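Local coordinates for protein THB11 (Chlamydomonas reinhardtii, PDB 6TD7) that binds heme and, as a truncated hemoglobin domain of a longer protein, probably binds oxygen, with cyanide held in the heme pocket here, at residues Q16-L21 / E113-E118; Y32-A37 / M106-A111; Y36-L41 / M99-E104; I79-I84 / R88-E93. All blocks are in the same frame, centred on the assembly; numbering follows the deposited sequence.

Contact 1: residues Q16-L21 / E113-E118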
# COMPACT_ATOMS: atom_id res chain seq x y z
N GLN A 16 7.16 14.88 -8.20
CA GLN A 16 7.76 16.15 -7.80
C GLN A 16 6.95 16.81 -6.70
O GLN A 16 7.51 17.36 -5.75
CB GLN A 16 7.87 17.06 -9.03
CG GLN A 16 8.22 18.52 -8.73
CD GLN A 16 8.06 19.40 -9.96
OE1 GLN A 16 7.51 18.97 -10.98
NE2 GLN A 16 8.55 20.63 -9.88
N ARG A 17 5.62 16.77 -6.82
CA ARG A 17 4.78 17.49 -5.87
C ARG A 17 4.97 16.95 -4.45
O ARG A 17 5.06 17.73 -3.50
CB ARG A 17 3.32 17.43 -6.31
CG ARG A 17 3.02 18.38 -7.47
CD ARG A 17 1.55 18.44 -7.86
NE ARG A 17 1.15 17.31 -8.68
CZ ARG A 17 0.20 16.43 -8.36
NH1 ARG A 17 -0.47 16.53 -7.22
NH2 ARG A 17 -0.08 15.43 -9.19
N VAL A 18 5.06 15.63 -4.30
CA VAL A 18 5.27 15.05 -2.97
C VAL A 18 6.68 15.26 -2.45
O VAL A 18 6.95 14.96 -1.28
CB VAL A 18 4.94 13.54 -2.97
CG1 VAL A 18 6.07 12.74 -3.58
CG2 VAL A 18 4.65 13.05 -1.56
N GLY A 19 7.59 15.78 -3.27
CA GLY A 19 8.93 16.08 -2.82
C GLY A 19 10.02 15.18 -3.36
O GLY A 19 11.16 15.27 -2.89
N GLY A 20 9.72 14.31 -4.31
CA GLY A 20 10.74 13.54 -4.99
C GLY A 20 10.90 12.14 -4.43
O GLY A 20 10.23 11.70 -3.50
N LEU A 21 11.86 11.44 -5.04
CA LEU A 21 12.05 10.02 -4.78
C LEU A 21 12.53 9.76 -3.36
O LEU A 21 12.23 8.69 -2.80
CB LEU A 21 13.05 9.47 -5.79
CG LEU A 21 13.23 7.97 -5.91
CD1 LEU A 21 12.05 7.33 -6.60
CD2 LEU A 21 14.52 7.72 -6.68
N GLU A 113 -2.56 17.63 2.45
CA GLU A 113 -3.74 16.78 2.37
C GLU A 113 -4.23 16.61 0.93
O GLU A 113 -4.71 15.54 0.56
CB GLU A 113 -4.86 17.35 3.25
CG GLU A 113 -6.05 16.41 3.45
CD GLU A 113 -7.10 16.51 2.35
OE1 GLU A 113 -7.09 17.50 1.59
OE2 GLU A 113 -7.94 15.58 2.25
N VAL A 114 -4.13 17.66 0.11
CA VAL A 114 -4.64 17.55 -1.26
C VAL A 114 -3.87 16.48 -2.03
O VAL A 114 -4.45 15.71 -2.80
CB VAL A 114 -4.59 18.92 -1.97
CG1 VAL A 114 -3.16 19.37 -2.20
CG2 VAL A 114 -5.36 18.88 -3.29
N LEU A 115 -2.56 16.41 -1.80
CA LEU A 115 -1.73 15.35 -2.36
C LEU A 115 -2.08 13.99 -1.77
O LEU A 115 -2.17 13.00 -2.50
CB LEU A 115 -0.26 15.71 -2.09
CG LEU A 115 0.91 14.92 -2.67
CD1 LEU A 115 0.87 13.44 -2.32
CD2 LEU A 115 0.97 15.14 -4.16
N ARG A 116 -2.25 13.93 -0.45
CA ARG A 116 -2.58 12.65 0.17
C ARG A 116 -3.90 12.11 -0.35
O ARG A 116 -4.02 10.91 -0.63
CB ARG A 116 -2.64 12.81 1.69
CG ARG A 116 -1.40 13.44 2.28
CD ARG A 116 -1.31 13.19 3.77
NE ARG A 116 -2.45 13.73 4.52
CZ ARG A 116 -2.45 14.88 5.20
NH1 ARG A 116 -1.36 15.63 5.23
NH2 ARG A 116 -3.54 15.26 5.85
N GLY A 117 -4.90 12.98 -0.51
CA GLY A 117 -6.17 12.52 -1.02
C GLY A 117 -6.06 11.98 -2.43
O GLY A 117 -6.68 10.97 -2.77
N GLU A 118 -5.26 12.64 -3.27
CA GLU A 118 -5.03 12.16 -4.63
C GLU A 118 -4.42 10.76 -4.63
O GLU A 118 -4.88 9.86 -5.34
CB GLU A 118 -4.12 13.15 -5.36
CG GLU A 118 -3.75 12.77 -6.78
CD GLU A 118 -2.78 13.77 -7.38
OE1 GLU A 118 -2.64 14.87 -6.81
OE2 GLU A 118 -2.15 13.45 -8.41
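Leu115 supplies the buried half of this contact, and the Arg17–Glu118 salt bridge supplies the outer half. The two methyls of Leu115 are divided between two neighbours. Leu115 CD1 lies 3.9 Å from Val18 CG2. Leu115 CD2 lies 3.9 Å from Arg17 CB, and it also meets the guanidinium obliquely. The side chains of Val18 and Leu115 cross at about a right angle. Both residues are buried, so this is the tightly packed part.

The other side faces solvent. Arg17 is exposed and Glu118 only partly buried. The guanidinium grips the carboxylate end-on with two nitrogens. Arg17 NH1 lies 2.8 Å from Glu118 OE1, and Arg17 NH2 lies 3.0 Å from Glu118 OE2. Both bonds are nearly straight, and each oxygen uses its syn lone pair. The two flat groups are almost coplanar, 13° apart. Arg17 bends at chi3 (-79°), which turns its end toward a Glu118 chain that runs extended. Arg17 NE is held as well, by Gly12 O, so the guanidinium is fixed at three nitrogens.

Gly19 ends the short helix in a Schellman motif, and Gly20 is the N-cap of helix 21-36. The contact thus joins helix 14-17 to helix 113-123 in this all-helical globin fold. Leu14, one turn before Val18, is touched by both Leu115 and Glu118.

Contact 2: residues Y32-A37 / M106-A111. With CYN (cyanide ion), chain C.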
# COMPACT_ATOMS: atom_id res chain seq x y z
N TYR A 32 5.88 0.76 6.42
CA TYR A 32 6.17 -0.59 6.90
C TYR A 32 6.50 -0.61 8.39
O TYR A 32 6.16 -1.56 9.09
CB TYR A 32 7.30 -1.22 6.08
CG TYR A 32 6.79 -1.79 4.79
CD1 TYR A 32 6.04 -2.97 4.77
CD2 TYR A 32 7.03 -1.15 3.58
CE1 TYR A 32 5.56 -3.48 3.58
CE2 TYR A 32 6.56 -1.66 2.40
CZ TYR A 32 5.82 -2.82 2.40
OH TYR A 32 5.37 -3.31 1.19
N ARG A 33 7.15 0.44 8.89
CA ARG A 33 7.40 0.50 10.33
C ARG A 33 6.08 0.47 11.11
O ARG A 33 5.95 -0.26 12.09
CB ARG A 33 8.21 1.74 10.67
CG ARG A 33 9.14 1.56 11.86
CD ARG A 33 10.47 2.29 11.65
NE ARG A 33 10.27 3.74 11.59
CZ ARG A 33 10.73 4.54 10.63
NH1 ARG A 33 11.44 4.06 9.62
NH2 ARG A 33 10.48 5.84 10.71
N LYS A 34 5.10 1.26 10.66
CA LYS A 34 3.80 1.26 11.32
C LYS A 34 3.11 -0.10 11.21
O LYS A 34 2.51 -0.58 12.18
CB LYS A 34 2.92 2.35 10.72
CG LYS A 34 3.38 3.76 11.04
CD LYS A 34 2.81 4.78 10.06
CE LYS A 34 3.17 6.20 10.45
NZ LYS A 34 2.41 6.67 11.65
N LEU A 35 3.16 -0.72 10.02
CA LEU A 35 2.51 -2.00 9.82
C LEU A 35 3.00 -3.04 10.82
O LEU A 35 2.21 -3.71 11.49
CB LEU A 35 2.76 -2.53 8.41
CG LEU A 35 1.99 -2.05 7.19
CD1 LEU A 35 2.17 -3.09 6.07
CD2 LEU A 35 0.52 -1.81 7.46
N TYR A 36 4.32 -3.20 10.91
CA TYR A 36 4.91 -4.24 11.74
C TYR A 36 4.77 -3.94 13.22
O TYR A 36 4.92 -4.85 14.05
CB TYR A 36 6.38 -4.42 11.37
CG TYR A 36 6.61 -5.33 10.18
CD1 TYR A 36 6.53 -4.83 8.89
CD2 TYR A 36 6.90 -6.67 10.35
CE1 TYR A 36 6.73 -5.66 7.79
CE2 TYR A 36 7.10 -7.50 9.27
CZ TYR A 36 7.02 -6.99 7.99
OH TYR A 36 7.22 -7.81 6.91
N ALA A 37 4.50 -2.69 13.58
CA ALA A 37 4.25 -2.30 14.96
C ALA A 37 2.80 -2.48 15.38
O ALA A 37 2.47 -2.26 16.55
CB ALA A 37 4.68 -0.85 15.18
N MET A 106 2.59 9.64 4.91
CA MET A 106 2.66 10.83 4.07
C MET A 106 2.49 12.10 4.90
O MET A 106 3.19 13.09 4.69
CB MET A 106 1.60 10.77 2.96
CG MET A 106 1.96 9.85 1.80
SD MET A 106 0.78 9.98 0.44
CE MET A 106 -0.69 9.37 1.25
N THR A 107 1.56 12.08 5.86
CA THR A 107 1.36 13.25 6.71
C THR A 107 2.62 13.57 7.50
O THR A 107 3.05 14.73 7.57
CB THR A 107 0.19 13.01 7.68
OG1 THR A 107 -1.01 12.74 6.94
CG2 THR A 107 -0.01 14.22 8.58
N GLU A 108 3.23 12.55 8.11
CA GLU A 108 4.37 12.76 8.99
C GLU A 108 5.61 13.23 8.24
O GLU A 108 6.51 13.79 8.86
CB GLU A 108 4.67 11.47 9.75
CG GLU A 108 3.67 11.21 10.86
CD GLU A 108 3.63 9.78 11.32
OE1 GLU A 108 4.69 9.12 11.38
OE2 GLU A 108 2.51 9.30 11.63
N LEU A 109 5.67 13.04 6.92
CA LEU A 109 6.78 13.53 6.12
C LEU A 109 6.49 14.86 5.45
O LEU A 109 7.33 15.36 4.71
CB LEU A 109 7.18 12.47 5.09
CG LEU A 109 7.95 11.32 5.74
CD1 LEU A 109 7.84 10.02 4.97
CD2 LEU A 109 9.42 11.71 5.92
N GLY A 110 5.32 15.44 5.69
CA GLY A 110 5.02 16.78 5.23
C GLY A 110 4.21 16.89 3.96
O GLY A 110 4.11 18.00 3.42
N ALA A 111 3.62 15.81 3.48
CA ALA A 111 2.80 15.90 2.27
C ALA A 111 1.47 16.58 2.59
O ALA A 111 0.83 16.21 3.58
CB ALA A 111 2.56 14.52 1.68
C CYN C . 1.92 -4.96 1.35
N CYN C . 3.05 -4.77 1.51
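Lys34 and Glu108 form a surface salt bridge, with NZ of Lys34 2.6 Å from OE2 of Glu108. The side chains come from opposite directions and meet at their charged ends. The ammonium approaches OE2 on its syn side, 17° out of the carboxylate plane. Lys34 NZ stays 3.4 Å from the other oxygen, Glu108 OE1. The Lys34 chain runs nearly straight and then bends at chi4 (-73°), which swings NZ toward the acid. The nearest backbones remain far apart, with CA of Lys34 11.7 Å from CA of Glu108, so the two chains bridge a wide interval.

In this truncated hemoglobin the bridge ties helix 21-36 to the end of helix 92-108. That helix closes in a Schellman motif at Gly110, just past Glu108. Lys34 NZ has a second acidic partner, Glu104, one turn earlier on the same helix. The ammonium is therefore shared between two carboxylates, an arrangement likely to favour its charged form.

Helix 21-36 also carries Tyr32, whose side chain leads into the heme pocket. Its OH donates a hydrogen bond of 2.8 Å to N of the cyanide ion, which lies at the ring edge. Leu53 and Gln57 of helix 50-64 touch Tyr32 and complete the cyanide pocket.

Contact 3: residues Y36-L41 / M99-E104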
# COMPACT_ATOMS: atom_id res chain seq x y z
N TYR A 36 4.32 -3.20 10.91
CA TYR A 36 4.91 -4.24 11.74
C TYR A 36 4.77 -3.94 13.22
O TYR A 36 4.92 -4.85 14.05
CB TYR A 36 6.38 -4.42 11.37
CG TYR A 36 6.61 -5.33 10.18
CD1 TYR A 36 6.53 -4.83 8.89
CD2 TYR A 36 6.90 -6.67 10.35
CE1 TYR A 36 6.73 -5.66 7.79
CE2 TYR A 36 7.10 -7.50 9.27
CZ TYR A 36 7.02 -6.99 7.99
OH TYR A 36 7.22 -7.81 6.91
N ALA A 37 4.50 -2.69 13.58
CA ALA A 37 4.25 -2.30 14.96
C ALA A 37 2.80 -2.48 15.38
O ALA A 37 2.47 -2.26 16.55
CB ALA A 37 4.68 -0.85 15.18
N ASP A 38 1.92 -2.87 14.46
CA ASP A 38 0.50 -2.95 14.80
C ASP A 38 0.15 -4.36 15.27
O ASP A 38 0.44 -5.33 14.55
CB ASP A 38 -0.36 -2.57 13.60
CG ASP A 38 -1.83 -2.57 13.93
OD1 ASP A 38 -2.43 -3.66 14.04
OD2 ASP A 38 -2.40 -1.47 14.09
N PRO A 39 -0.49 -4.52 16.43
CA PRO A 39 -0.71 -5.88 16.96
C PRO A 39 -1.76 -6.68 16.21
O PRO A 39 -1.78 -7.91 16.34
CB PRO A 39 -1.15 -5.62 18.41
CG PRO A 39 -1.74 -4.25 18.39
CD PRO A 39 -0.97 -3.48 17.36
N GLN A 40 -2.63 -6.04 15.42
CA GLN A 40 -3.58 -6.78 14.60
C GLN A 40 -2.97 -7.22 13.27
O GLN A 40 -3.32 -8.28 12.75
CB GLN A 40 -4.84 -5.95 14.35
CG GLN A 40 -5.79 -6.48 13.27
CD GLN A 40 -6.51 -7.77 13.65
OE1 GLN A 40 -6.58 -8.13 14.83
NE2 GLN A 40 -7.05 -8.46 12.65
N LEU A 41 -2.05 -6.43 12.72
CA LEU A 41 -1.46 -6.76 11.43
C LEU A 41 -0.24 -7.66 11.55
O LEU A 41 0.10 -8.36 10.58
CB LEU A 41 -1.07 -5.48 10.68
CG LEU A 41 -2.22 -4.50 10.47
CD1 LEU A 41 -1.75 -3.28 9.70
CD2 LEU A 41 -3.39 -5.17 9.76
N MET A 99 -4.21 1.34 4.99
CA MET A 99 -4.37 2.61 4.29
C MET A 99 -4.23 3.79 5.25
O MET A 99 -3.66 4.83 4.89
CB MET A 99 -5.71 2.64 3.56
CG MET A 99 -5.59 2.06 2.14
SD MET A 99 -7.13 1.95 1.19
CE MET A 99 -8.28 1.32 2.41
N LYS A 100 -4.74 3.66 6.48
CA LYS A 100 -4.51 4.68 7.50
C LYS A 100 -3.02 4.92 7.69
O LYS A 100 -2.57 6.07 7.74
CB LYS A 100 -5.17 4.25 8.81
CG LYS A 100 -4.99 5.22 9.99
CD LYS A 100 -4.44 4.52 11.24
CE LYS A 100 -5.15 4.98 12.51
NZ LYS A 100 -4.19 5.46 13.55
N TYR A 101 -2.24 3.84 7.78
CA TYR A 101 -0.81 3.98 8.05
C TYR A 101 -0.06 4.58 6.87
O TYR A 101 0.91 5.32 7.07
CB TYR A 101 -0.22 2.62 8.42
CG TYR A 101 -0.60 2.14 9.80
CD1 TYR A 101 -0.65 3.03 10.87
CD2 TYR A 101 -0.89 0.81 10.04
CE1 TYR A 101 -0.98 2.60 12.13
CE2 TYR A 101 -1.23 0.37 11.30
CZ TYR A 101 -1.27 1.27 12.34
OH TYR A 101 -1.60 0.84 13.60
N PHE A 102 -0.47 4.27 5.64
CA PHE A 102 0.16 4.89 4.49
C PHE A 102 -0.12 6.39 4.48
O PHE A 102 0.77 7.20 4.19
CB PHE A 102 -0.33 4.24 3.20
CG PHE A 102 0.54 4.52 2.02
CD1 PHE A 102 0.34 5.66 1.26
CD2 PHE A 102 1.56 3.65 1.67
CE1 PHE A 102 1.14 5.92 0.17
CE2 PHE A 102 2.36 3.90 0.58
CZ PHE A 102 2.15 5.04 -0.17
N GLU A 103 -1.36 6.76 4.81
CA GLU A 103 -1.71 8.17 4.90
C GLU A 103 -0.96 8.87 6.03
O GLU A 103 -0.51 10.01 5.88
CB GLU A 103 -3.22 8.30 5.11
CG GLU A 103 -3.74 9.72 5.23
CD GLU A 103 -5.18 9.76 5.69
OE1 GLU A 103 -5.97 10.53 5.11
OE2 GLU A 103 -5.53 9.03 6.64
N GLU A 104 -0.83 8.20 7.18
CA GLU A 104 -0.07 8.77 8.29
C GLU A 104 1.38 9.01 7.89
O GLU A 104 1.97 10.03 8.25
CB GLU A 104 -0.13 7.85 9.51
CG GLU A 104 -1.47 7.81 10.21
CD GLU A 104 -1.45 6.96 11.48
OE1 GLU A 104 -2.49 6.92 12.16
OE2 GLU A 104 -0.41 6.34 11.79
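Asp38 and Tyr101 make a buried polar contact between the loop after helix 21-36 and the middle of helix 92-108, beside the heme pocket of the globin fold. The loop is shaped by an Asx turn that starts at Asp38. OD1 of Asp38 accepts from Gln40 N at 2.8 Å and from Leu41 N at 3.1 Å. The two N-H groups reach it from opposite faces of the carboxylate plane, on the anti side.

This leaves the other oxygen for the helix. Tyr101 OH donates to Asp38 OD2 over only 2.5 Å, a very short bond. The carboxylate sits at the edge of the phenol ring, and the two planes are 66° apart. Asp38 sets CG opposite its own backbone N (chi1 -177°), and this turns the carboxylate toward the tyrosine. With three N-H or O-H donors, the buried acid is probably stabilised in its charged form. An alanine at Asp38 would remove both acceptors, and is likely to leave Tyr101 OH without its mate and the loop N-H groups free to shift.

Leu41, which also touches the heme, adds an apolar edge to the contact. Its side chain runs antiparallel alongside Tyr101, and Leu41 CD1 stops 4.0 Å from Tyr101 CE2.

Contact 4: residues I79-I84 / R88-E93. With HEM (protoporphyrin IX containing Fe), chain B.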
# COMPACT_ATOMS: atom_id res chain seq x y z
N ILE A 79 -4.51 -12.14 -5.60
CA ILE A 79 -3.66 -13.32 -5.59
C ILE A 79 -2.53 -13.15 -4.58
O ILE A 79 -2.23 -14.06 -3.81
CB ILE A 79 -3.11 -13.59 -7.01
CG1 ILE A 79 -4.25 -14.03 -7.94
CG2 ILE A 79 -1.99 -14.62 -6.96
CD1 ILE A 79 -4.97 -15.29 -7.49
N ALA A 80 -1.92 -11.97 -4.55
CA ALA A 80 -0.79 -11.74 -3.66
C ALA A 80 -1.19 -11.90 -2.20
O ALA A 80 -0.41 -12.40 -1.39
CB ALA A 80 -0.21 -10.35 -3.90
N HIS A 81 -2.40 -11.48 -1.84
CA HIS A 81 -2.85 -11.53 -0.45
C HIS A 81 -3.71 -12.75 -0.13
O HIS A 81 -4.20 -12.85 1.00
CB HIS A 81 -3.63 -10.27 -0.09
CG HIS A 81 -2.85 -9.01 -0.23
ND1 HIS A 81 -2.73 -8.34 -1.43
CD2 HIS A 81 -2.13 -8.29 0.67
CE1 HIS A 81 -1.97 -7.27 -1.26
NE2 HIS A 81 -1.60 -7.22 0.01
N LEU A 82 -3.89 -13.68 -1.08
CA LEU A 82 -4.92 -14.70 -0.89
C LEU A 82 -4.51 -15.73 0.15
O LEU A 82 -5.37 -16.34 0.79
CB LEU A 82 -5.24 -15.37 -2.23
CG LEU A 82 -6.46 -16.31 -2.21
CD1 LEU A 82 -7.71 -15.58 -1.72
CD2 LEU A 82 -6.73 -16.92 -3.59
N ARG A 83 -3.20 -15.94 0.34
CA ARG A 83 -2.75 -16.84 1.40
C ARG A 83 -3.14 -16.31 2.78
O ARG A 83 -3.71 -17.05 3.59
CB ARG A 83 -1.23 -17.03 1.32
CG ARG A 83 -0.74 -17.80 0.11
CD ARG A 83 0.76 -17.58 -0.09
NE ARG A 83 1.06 -16.21 -0.50
CZ ARG A 83 1.28 -15.82 -1.75
NH1 ARG A 83 1.25 -16.70 -2.75
NH2 ARG A 83 1.53 -14.54 -2.01
N ILE A 84 -2.84 -15.05 3.06
CA ILE A 84 -3.15 -14.55 4.40
C ILE A 84 -4.66 -14.38 4.56
O ILE A 84 -5.18 -14.48 5.68
CB ILE A 84 -2.40 -13.25 4.73
CG1 ILE A 84 -2.58 -12.17 3.66
CG2 ILE A 84 -0.91 -13.55 4.91
CD1 ILE A 84 -2.12 -10.80 4.14
N ARG A 88 -5.23 -16.89 7.35
CA ARG A 88 -5.17 -16.09 8.57
C ARG A 88 -6.29 -15.07 8.71
O ARG A 88 -6.32 -14.33 9.69
CB ARG A 88 -3.82 -15.36 8.63
CG ARG A 88 -2.65 -16.24 8.21
CD ARG A 88 -1.33 -15.69 8.67
NE ARG A 88 -0.22 -16.53 8.23
CZ ARG A 88 1.06 -16.28 8.47
NH1 ARG A 88 1.41 -15.19 9.15
NH2 ARG A 88 1.99 -17.10 8.02
N GLY A 89 -7.23 -15.02 7.76
CA GLY A 89 -8.38 -14.15 7.91
C GLY A 89 -8.14 -12.69 7.63
O GLY A 89 -8.94 -11.86 8.07
N PHE A 90 -7.07 -12.34 6.92
CA PHE A 90 -6.86 -10.97 6.44
C PHE A 90 -8.16 -10.42 5.87
O PHE A 90 -8.77 -11.02 4.98
CB PHE A 90 -5.77 -10.97 5.38
CG PHE A 90 -5.29 -9.60 4.97
CD1 PHE A 90 -4.75 -8.73 5.91
CD2 PHE A 90 -5.34 -9.20 3.64
CE1 PHE A 90 -4.30 -7.48 5.53
CE2 PHE A 90 -4.88 -7.95 3.26
CZ PHE A 90 -4.35 -7.10 4.20
N SER A 91 -8.59 -9.27 6.39
CA SER A 91 -9.93 -8.76 6.20
C SER A 91 -9.92 -7.34 5.67
O SER A 91 -8.90 -6.64 5.75
CB SER A 91 -10.70 -8.79 7.53
OG SER A 91 -10.14 -7.87 8.45
N PRO A 92 -11.04 -6.88 5.11
CA PRO A 92 -11.12 -5.48 4.69
C PRO A 92 -10.76 -4.49 5.79
O PRO A 92 -10.18 -3.44 5.51
CB PRO A 92 -12.59 -5.33 4.26
CG PRO A 92 -12.99 -6.70 3.85
CD PRO A 92 -12.25 -7.64 4.74
N GLU A 93 -11.08 -4.82 7.04
CA GLU A 93 -10.73 -3.93 8.14
C GLU A 93 -9.23 -3.86 8.36
O GLU A 93 -8.72 -2.81 8.75
CB GLU A 93 -11.45 -4.38 9.41
CG GLU A 93 -12.96 -4.27 9.32
CD GLU A 93 -13.64 -5.59 9.01
OE1 GLU A 93 -14.67 -5.88 9.65
OE2 GLU A 93 -13.14 -6.35 8.15
CHA HEM B . 1.95 -8.14 -1.33
CHB HEM B . 0.36 -8.29 3.28
CHC HEM B . -1.59 -3.86 2.91
CHD HEM B . -0.41 -3.87 -1.85
C1A HEM B . 1.73 -8.57 -0.04
C2A HEM B . 2.22 -9.79 0.60
C3A HEM B . 1.77 -9.80 1.86
C4A HEM B . 0.98 -8.61 2.08
CMA HEM B . 2.04 -10.88 2.93
CAA HEM B . 3.12 -10.88 -0.01
CBA HEM B . 2.54 -11.47 -1.28
CGA HEM B . 3.59 -12.33 -1.95
O1A HEM B . 3.20 -13.15 -2.82
O2A HEM B . 4.80 -12.20 -1.62
C1B HEM B . -0.25 -7.10 3.59
C2B HEM B . -0.72 -6.71 4.91
C3B HEM B . -1.27 -5.49 4.82
C4B HEM B . -1.16 -5.05 3.44
CMB HEM B . -0.62 -7.56 6.19
CAB HEM B . -1.89 -4.71 6.00
CBB HEM B . -2.67 -3.65 5.81
C1C HEM B . -1.40 -3.50 1.59
C2C HEM B . -1.78 -2.22 1.05
C3C HEM B . -1.48 -2.21 -0.25
C4C HEM B . -0.86 -3.48 -0.60
CMC HEM B . -2.45 -1.08 1.85
CAC HEM B . -1.75 -1.01 -1.16
CBC HEM B . -2.12 -1.21 -2.43
C1D HEM B . 0.40 -4.97 -2.10
C2D HEM B . 1.19 -5.21 -3.29
C3D HEM B . 1.82 -6.38 -3.15
C4D HEM B . 1.49 -6.94 -1.85
CMD HEM B . 1.25 -4.26 -4.51
CAD HEM B . 2.80 -7.03 -4.14
CBD HEM B . 2.12 -7.84 -5.23
CGD HEM B . 3.26 -8.22 -6.14
O1D HEM B . 3.45 -7.54 -7.18
O2D HEM B . 3.99 -9.19 -5.79
NA HEM B . 0.97 -7.89 0.90
NB HEM B . -0.53 -6.06 2.72
NC HEM B . -0.83 -4.25 0.56
ND HEM B . 0.62 -6.05 -1.25
FE HEM B . 0.09 -6.04 0.69
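Ile84 O takes two backbone donors at once, the unusual feature of this turn. Arg88 N is 2.9 Å from Ile84 O, and Phe90 N is 3.1 Å from the same atom. They approach from opposite faces of the carbonyl plane, each well out of it. Gly89, with positive phi, lets the chain leave the helix and bring Phe90 back beside Ile84.

The side chains of Ile84 and Phe90 then run alongside each other in the same sense. Ile84 CD1 sits over one face of the Phe90 ring, 3.7 Å from its centroid, in a CH-pi contact. Its CG1 takes the position between backbone N and carbonyl carbon (chi1 52°), which places CD1 there. The Phe90 ring also meets the heme, with CZ 3.5 Å from HEM C3B. Beside it stands His81, whose NE2 binds the heme iron at 2.2 Å. The His81 and Phe90 rings are close to parallel (11°) with little overlap. His81 ND1 donates to Val77 O, which fixes the rotation of the imidazole. A serine replacing Phe90 would probably open a gap beside His81 and the heme and leave Ile84 CD1 without its ring face.

The contact spans the end of helix 77-88 and the start of helix 92-108. Helix 42-45 packs against it: Tyr44 is edge-to-face with Phe90 and touches Ile84.

Contacts 2 and 3 are neighbours, with centres about 8 Å apart. They share Tyr36 and Ala37, and Leu35 CD2 packs 3.5 Å from Leu41 CD1. Contact 1 touches contact 2 through Arg116 NH1, 2.8 Å from Ala111 O. Contacts 1 and 4 lie on opposite sides of the chain's centre, their centres about 28 Å apart. Contact 4 supplies the iron ligand His81 on one side of the heme. On the other side, Tyr32 from a segment of contact 2 binds the cyanide, whose carbon faces the iron. Contact 3 comes to about 5 Å of contact 4 at the nearest atoms and lends Leu41 to the heme pocket.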